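Local coordinates for nucleoprotein (Sendai virus, PDB 6M7D) that coats the viral RNA genome in a helical nucleocapsid, one subunit per six nucleotides, shielding it from nucleases and serving as part of the replication template, at residues L332-M337 and T355-E360. Numbering follows the deposited sequence.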
loop_
_atom_site.group_PDB
_atom_site.type_symbol
_atom_site.label_atom_id
_atom_site.label_comp_id
_atom_site.label_asym_id
_atom_site.label_seq_id
_atom_site.Cartn_x
_atom_site.Cartn_y
_atom_site.Cartn_z
ATOM N N LEU A 332 11.156 18.106 -14.818
ATOM C CA LEU A 332 10.834 18.451 -13.442
ATOM C C LEU A 332 11.080 17.276 -12.515
ATOM O O LEU A 332 11.540 17.455 -11.387
ATOM C CB LEU A 332 9.389 18.920 -13.345
ATOM C CG LEU A 332 8.937 19.491 -12.008
ATOM C CD1 LEU A 332 9.792 20.671 -11.604
ATOM C CD2 LEU A 332 7.495 19.872 -12.093
ATOM N N TRP A 333 10.808 16.062 -12.985
ATOM C CA TRP A 333 11.074 14.887 -12.172
ATOM C C TRP A 333 12.564 14.684 -11.951
ATOM O O TRP A 333 12.981 14.339 -10.849
ATOM C CB TRP A 333 10.465 13.646 -12.811
ATOM C CG TRP A 333 10.844 12.391 -12.103
ATOM C CD1 TRP A 333 10.311 11.916 -10.956
ATOM C CD2 TRP A 333 11.858 11.463 -12.487
ATOM N NE1 TRP A 333 10.915 10.744 -10.601
ATOM C CE2 TRP A 333 11.870 10.442 -11.530
ATOM C CE3 TRP A 333 12.753 11.394 -13.555
ATOM C CZ2 TRP A 333 12.740 9.367 -11.601
ATOM C CZ3 TRP A 333 13.609 10.328 -13.625
ATOM C CH2 TRP A 333 13.601 9.329 -12.654
ATOM N N SER A 334 13.380 14.873 -12.986
ATOM C CA SER A 334 14.821 14.700 -12.844
ATOM C C SER A 334 15.409 15.766 -11.942
ATOM O O SER A 334 16.283 15.483 -11.116
ATOM C CB SER A 334 15.486 14.741 -14.212
ATOM O OG SER A 334 14.748 14.000 -15.153
ATOM N N TYR A 335 14.934 16.997 -12.085
ATOM C CA TYR A 335 15.340 18.055 -11.182
ATOM C C TYR A 335 15.005 17.699 -9.745
ATOM O O TYR A 335 15.864 17.763 -8.858
ATOM C CB TYR A 335 14.665 19.355 -11.597
ATOM C CG TYR A 335 14.790 20.438 -10.580
ATOM C CD1 TYR A 335 15.981 21.112 -10.408
ATOM C CD2 TYR A 335 13.719 20.778 -9.775
ATOM C CE1 TYR A 335 16.099 22.083 -9.471
ATOM C CE2 TYR A 335 13.829 21.754 -8.838
ATOM C CZ TYR A 335 15.015 22.410 -8.691
ATOM O OH TYR A 335 15.114 23.397 -7.749
ATOM N N ALA A 336 13.754 17.313 -9.499
ATOM C CA ALA A 336 13.322 16.944 -8.163
ATOM C C ALA A 336 14.069 15.733 -7.639
ATOM O O ALA A 336 14.289 15.622 -6.438
ATOM C CB ALA A 336 11.824 16.681 -8.170
ATOM N N MET A 337 14.477 14.823 -8.517
ATOM C CA MET A 337 15.220 13.651 -8.082
ATOM C C MET A 337 16.626 14.022 -7.657
ATOM O O MET A 337 17.157 13.455 -6.701
ATOM C CB MET A 337 15.261 12.605 -9.192
ATOM C CG MET A 337 14.046 11.718 -9.268
ATOM S SD MET A 337 13.388 11.204 -7.678
ATOM C CE MET A 337 11.909 12.198 -7.569
ATOM N N THR A 355 15.224 5.817 -18.406
ATOM C CA THR A 355 15.544 6.289 -19.746
ATOM C C THR A 355 15.251 7.774 -19.891
ATOM O O THR A 355 15.932 8.476 -20.645
ATOM C CB THR A 355 14.770 5.487 -20.788
ATOM O OG1 THR A 355 13.365 5.723 -20.635
ATOM C CG2 THR A 355 15.052 4.009 -20.633
ATOM N N TYR A 356 14.257 8.274 -19.170
ATOM C CA TYR A 356 13.832 9.655 -19.302
ATOM C C TYR A 356 14.460 10.571 -18.273
ATOM O O TYR A 356 14.089 11.745 -18.206
ATOM C CB TYR A 356 12.310 9.757 -19.217
ATOM C CG TYR A 356 11.673 8.991 -18.091
ATOM C CD1 TYR A 356 11.205 7.710 -18.286
ATOM C CD2 TYR A 356 11.518 9.558 -16.835
ATOM C CE1 TYR A 356 10.615 7.013 -17.271
ATOM C CE2 TYR A 356 10.929 8.868 -15.815
ATOM C CZ TYR A 356 10.476 7.595 -16.041
ATOM O OH TYR A 356 9.878 6.888 -15.034
ATOM N N LEU A 357 15.398 10.079 -17.476
ATOM C CA LEU A 357 16.086 10.945 -16.532
ATOM C C LEU A 357 16.905 11.962 -17.306
ATOM O O LEU A 357 17.920 11.618 -17.918
ATOM C CB LEU A 357 16.975 10.144 -15.591
ATOM C CG LEU A 357 17.763 11.044 -14.640
ATOM C CD1 LEU A 357 16.933 11.443 -13.443
ATOM C CD2 LEU A 357 19.022 10.374 -14.202
ATOM N N ASP A 358 16.455 13.208 -17.298
ATOM C CA ASP A 358 17.211 14.310 -17.870
ATOM C C ASP A 358 18.433 14.512 -16.996
ATOM O O ASP A 358 18.342 15.051 -15.895
ATOM C CB ASP A 358 16.344 15.562 -17.935
ATOM C CG ASP A 358 16.951 16.653 -18.781
ATOM O OD1 ASP A 358 18.109 16.504 -19.217
ATOM O OD2 ASP A 358 16.263 17.666 -19.021
ATOM N N MET A 359 19.586 14.053 -17.472
ATOM C CA MET A 359 20.783 14.087 -16.647
ATOM C C MET A 359 21.190 15.508 -16.298
ATOM O O MET A 359 21.749 15.743 -15.225
ATOM C CB MET A 359 21.926 13.370 -17.353
ATOM C CG MET A 359 23.004 12.916 -16.406
ATOM S SD MET A 359 22.392 11.708 -15.223
ATOM C CE MET A 359 23.621 11.877 -13.939
ATOM N N GLU A 360 20.914 16.469 -17.173
ATOM C CA GLU A 360 21.274 17.841 -16.852
ATOM C C GLU A 360 20.327 18.426 -15.819
ATOM O O GLU A 360 20.751 19.184 -14.947
ATOM C CB GLU A 360 21.301 18.699 -18.115
ATOM C CG GLU A 360 22.378 18.319 -19.126
ATOM C CD GLU A 360 23.576 17.584 -18.525
ATOM O OE1 GLU A 360 24.237 18.130 -17.615
ATOM O OE2 GLU A 360 23.866 16.453 -18.979
#
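Y356 brings CE2 over one face of the W333 indole, CE2 lying 3.8 Å from W333 CZ3. The ring planes meet obliquely, at 56°. With chi1 at 47°, CG of Y356 is tucked between the two backbone branches, and the ring's end reaches back to the indole. A tyrosine suits this place, offering carbon to the tryptophan while its hydroxyl is hydrogen-bonded to R354; Y356 and R354 both bind RNA, and Y356 packs on a phosphate of the bound strand. The broad indole meets Y356 and L357 with its six-membered ring, carries CG of M337 on its other face, and has NE1 hydrogen-bonded to S268 OG. L357 follows, its CD1 3.5 Å from W333 CZ3 and also against CB of S334, a branched apolar end filling the angle between indole and serine. D358 then donates its backbone N-H to the serine, D358 N lying 2.9 Å from S334 OG in a somewhat bent bond of 141°. The small serine lets the chain pass close to the helix, and its hydroxyl is also hydrogen-bonded to the carbonyl of P330, one turn back. D358 is the N-cap residue of helix 359-370, its short carboxylate, a common N-cap acceptor, weakly accepting from E360 N through OD1. The contact thus joins helix 330-343 to the RNA-binding loop leading into helix 359-370, with helix 267-277 packed against W333 and M337.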